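Local coordinates for flavodoxin (Bacteroides uniformis, PDB 4J8P), which binds flavin mononucleotide and, as a member of the flavodoxin family, probably serves in electron transfer, at residues 7-12 against 75-80. Residues are numbered along the deposited sequence; the frame is centred on the assembly and turned at random.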
ATOM      1  N   LYS A   7     -13.646  11.187   6.655  1.00 31.63           N
ATOM      2  CA  LYS A   7     -12.215  11.335   6.955  1.00 29.44           C
ATOM      3  C   LYS A   7     -11.345  10.614   5.928  1.00 29.04           C
ATOM      4  O   LYS A   7     -11.862   9.870   5.092  1.00 26.86           O
ATOM      5  CB  LYS A   7     -11.871  10.811   8.354  1.00 31.49           C
ATOM      6  CG  LYS A   7     -12.575  11.518   9.520  1.00 44.57           C
ATOM      7  CD  LYS A   7     -11.572  11.971  10.584  1.00 59.25           C
ATOM      8  CE  LYS A   7     -11.113  10.889  11.539  1.00 71.62           C
ATOM      9  NZ  LYS A   7     -12.117  10.623  12.605  1.00 84.62           N
ATOM     10  N   THR A   8     -10.027  10.877   5.974  1.00 24.29           N
ATOM     11  CA  THR A   8      -9.078  10.253   5.048  1.00 21.72           C
ATOM     12  C   THR A   8      -8.065   9.440   5.828  1.00 23.02           C
ATOM     13  O   THR A   8      -7.540   9.884   6.859  1.00 21.88           O
ATOM     14  CB  THR A   8      -8.396  11.313   4.148  1.00 25.26           C
ATOM     15  OG1 THR A   8      -9.407  11.972   3.366  1.00 25.16           O
ATOM     16  CG2 THR A   8      -7.318  10.712   3.223  1.00 21.42           C
ATOM     17  N   LEU A   9      -7.822   8.213   5.341  1.00 19.41           N
ATOM     18  CA  LEU A   9      -6.840   7.311   5.930  1.00 18.14           C
ATOM     19  C   LEU A   9      -5.678   7.185   4.978  1.00 19.74           C
ATOM     20  O   LEU A   9      -5.923   7.012   3.790  1.00 19.51           O
ATOM     21  CB  LEU A   9      -7.471   5.915   6.172  1.00 18.21           C
ATOM     22  CG  LEU A   9      -6.538   4.855   6.814  1.00 21.19           C
ATOM     23  CD1 LEU A   9      -6.147   5.275   8.244  1.00 21.53           C
ATOM     24  CD2 LEU A   9      -7.208   3.468   6.857  1.00 21.64           C
ATOM     25  N   VAL A  10      -4.415   7.265   5.471  1.00 17.02           N
ATOM     26  CA  VAL A  10      -3.257   6.982   4.615  1.00 16.54           C
ATOM     27  C   VAL A  10      -2.631   5.746   5.224  1.00 19.81           C
ATOM     28  O   VAL A  10      -1.967   5.851   6.263  1.00 19.79           O
ATOM     29  CB  VAL A  10      -2.272   8.161   4.464  1.00 19.49           C
ATOM     30  CG1 VAL A  10      -1.026   7.763   3.671  1.00 19.92           C
ATOM     31  CG2 VAL A  10      -2.973   9.350   3.817  1.00 19.37           C
ATOM     32  N   ALA A  11      -2.931   4.578   4.643  1.00 16.72           N
ATOM     33  CA  ALA A  11      -2.409   3.293   5.088  1.00 16.91           C
ATOM     34  C   ALA A  11      -1.206   2.923   4.242  1.00 17.75           C
ATOM     35  O   ALA A  11      -1.196   3.211   3.036  1.00 17.88           O
ATOM     36  CB  ALA A  11      -3.485   2.230   4.958  1.00 17.24           C
ATOM     37  N   TYR A  12      -0.176   2.345   4.851  1.00 16.35           N
ATOM     38  CA  TYR A  12       0.990   1.994   4.038  1.00 16.10           C
ATOM     39  C   TYR A  12       1.717   0.811   4.610  1.00 16.54           C
ATOM     40  O   TYR A  12       1.712   0.613   5.837  1.00 15.61           O
ATOM     41  CB  TYR A  12       1.982   3.191   3.941  1.00 18.05           C
ATOM     42  CG  TYR A  12       2.736   3.401   5.222  1.00 18.85           C
ATOM     43  CD1 TYR A  12       2.171   4.117   6.273  1.00 19.97           C
ATOM     44  CD2 TYR A  12       3.989   2.823   5.421  1.00 20.56           C
ATOM     45  CE1 TYR A  12       2.820   4.228   7.497  1.00 22.14           C
ATOM     46  CE2 TYR A  12       4.641   2.922   6.642  1.00 21.13           C
ATOM     47  CZ  TYR A  12       4.064   3.648   7.665  1.00 23.58           C
ATOM     48  OH  TYR A  12       4.697   3.820   8.863  1.00 27.80           O
ATOM     49  N   GLY A  75      -9.110  -2.319  12.803  1.00 31.81           N
ATOM     50  CA  GLY A  75     -10.185  -1.608  13.480  1.00 32.57           C
ATOM     51  C   GLY A  75     -11.231  -1.215  12.455  1.00 38.10           C
ATOM     52  O   GLY A  75     -11.110  -1.576  11.273  1.00 37.78           O
ATOM     53  N   SER A  76     -12.248  -0.450  12.877  1.00 35.27           N
ATOM     54  CA  SER A  76     -13.309  -0.005  11.971  1.00 34.60           C
ATOM     55  C   SER A  76     -12.793   1.017  10.952  1.00 35.51           C
ATOM     56  O   SER A  76     -12.005   1.895  11.305  1.00 34.09           O
ATOM     57  CB  SER A  76     -14.475   0.596  12.757  1.00 39.39           C
ATOM     58  OG  SER A  76     -15.381   1.298  11.921  1.00 42.94           O
ATOM     59  N   LEU A  77     -13.278   0.919   9.696  1.00 31.27           N
ATOM     60  CA  LEU A  77     -12.924   1.866   8.626  1.00 29.01           C
ATOM     61  C   LEU A  77     -14.120   2.764   8.295  1.00 32.73           C
ATOM     62  O   LEU A  77     -14.032   3.605   7.405  1.00 32.47           O
ATOM     63  CB  LEU A  77     -12.420   1.129   7.357  1.00 27.85           C
ATOM     64  CG  LEU A  77     -11.266   0.139   7.544  1.00 30.68           C
ATOM     65  CD1 LEU A  77     -10.981  -0.618   6.247  1.00 29.95           C
ATOM     66  CD2 LEU A  77      -9.983   0.836   8.032  1.00 33.01           C
ATOM     67  N   ALA A  78     -15.235   2.623   9.049  1.00 31.73           N
ATOM     68  CA  ALA A  78     -16.474   3.367   8.857  1.00 32.22           C
ATOM     69  C   ALA A  78     -16.291   4.897   8.785  1.00 34.86           C
ATOM     70  O   ALA A  78     -16.956   5.535   7.971  1.00 35.25           O
ATOM     71  CB  ALA A  78     -17.459   3.022   9.972  1.00 33.60           C
ATOM     72  N   GLU A  79     -15.378   5.477   9.596  1.00 31.82           N
ATOM     73  CA  GLU A  79     -15.159   6.939   9.631  1.00 32.24           C
ATOM     74  C   GLU A  79     -14.489   7.506   8.340  1.00 33.36           C
ATOM     75  O   GLU A  79     -14.476   8.730   8.124  1.00 33.08           O
ATOM     76  CB  GLU A  79     -14.311   7.323  10.862  1.00 34.53           C
ATOM     77  CG  GLU A  79     -12.933   6.672  10.903  1.00 47.29           C
ATOM     78  CD  GLU A  79     -12.194   6.733  12.224  1.00 62.68           C
ATOM     79  OE1 GLU A  79     -11.764   7.841  12.617  1.00 61.99           O
ATOM     80  OE2 GLU A  79     -11.986   5.661  12.834  1.00 54.08           O
ATOM     81  N   TYR A  80     -13.935   6.630   7.494  1.00 27.87           N
ATOM     82  CA  TYR A  80     -13.243   7.111   6.302  1.00 25.58           C
ATOM     83  C   TYR A  80     -14.051   6.975   5.023  1.00 30.14           C
ATOM     84  O   TYR A  80     -14.644   5.920   4.784  1.00 30.46           O
ATOM     85  CB  TYR A  80     -11.937   6.319   6.127  1.00 24.38           C
ATOM     86  CG  TYR A  80     -11.067   6.300   7.362  1.00 24.72           C
ATOM     87  CD1 TYR A  80     -10.395   7.445   7.781  1.00 26.85           C
ATOM     88  CD2 TYR A  80     -10.940   5.148   8.129  1.00 27.21           C
ATOM     89  CE1 TYR A  80      -9.618   7.443   8.933  1.00 24.85           C
ATOM     90  CE2 TYR A  80     -10.130   5.122   9.261  1.00 27.53           C
ATOM     91  CZ  TYR A  80      -9.485   6.279   9.670  1.00 31.67           C
ATOM     92  OH  TYR A  80      -8.648   6.263  10.756  1.00 29.87           O
TER
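Lys7 N donates to Glu79 O (3.0 Å, 160° at the hydrogen), setting Lys7 beside Tyr80 in a parallel bridge where strand 80-88 joins strand 7-12. The incoming chain has just made a type I turn from Leu77 to Tyr80, closed by Tyr80 N bonding to Leu77 O; Ser76 OG accepts from Ala78 N, forming an ST turn. Leu9 CB sits over one face of the Tyr80 ring, a CH-pi contact 3.7 Å from the centroid, while the methylene CG of Glu79 lies over the opposite face. Leu9 lays CD1 along the ring, 3.7 Å from Tyr80 OH, because its CG stands anti to the main-chain nitrogen (chi1 -179°), and its other methyl, CD2, meets Leu77 CD2 at 4.0 Å. Leucine suits position 9, its CB covering the ring while its two methyls reach the phenol end and Leu77. Glu79 turns CG between its N and carbonyl carbon (chi1 60°), which brings it over the ring; the chain then extends to OE1, whose anti lone pair receives Lys7 NZ at 2.8 Å. A long, flexible lysine can bend back to this carboxylate from the strand's exposed start. Replacing the tyrosine by an alanine would probably remove the surface between Leu9 CB and Glu79 CG, leaving the glutamate chain freer to swing from Lys7. The contact joins strand 7-12 to the middle strand of the flavodoxin-like parallel sheet; its salt bridge, at an exposed lysine, is probably screened by solvent, whereas Tyr80, Leu9 and Leu77 pack in buried, apolar surroundings.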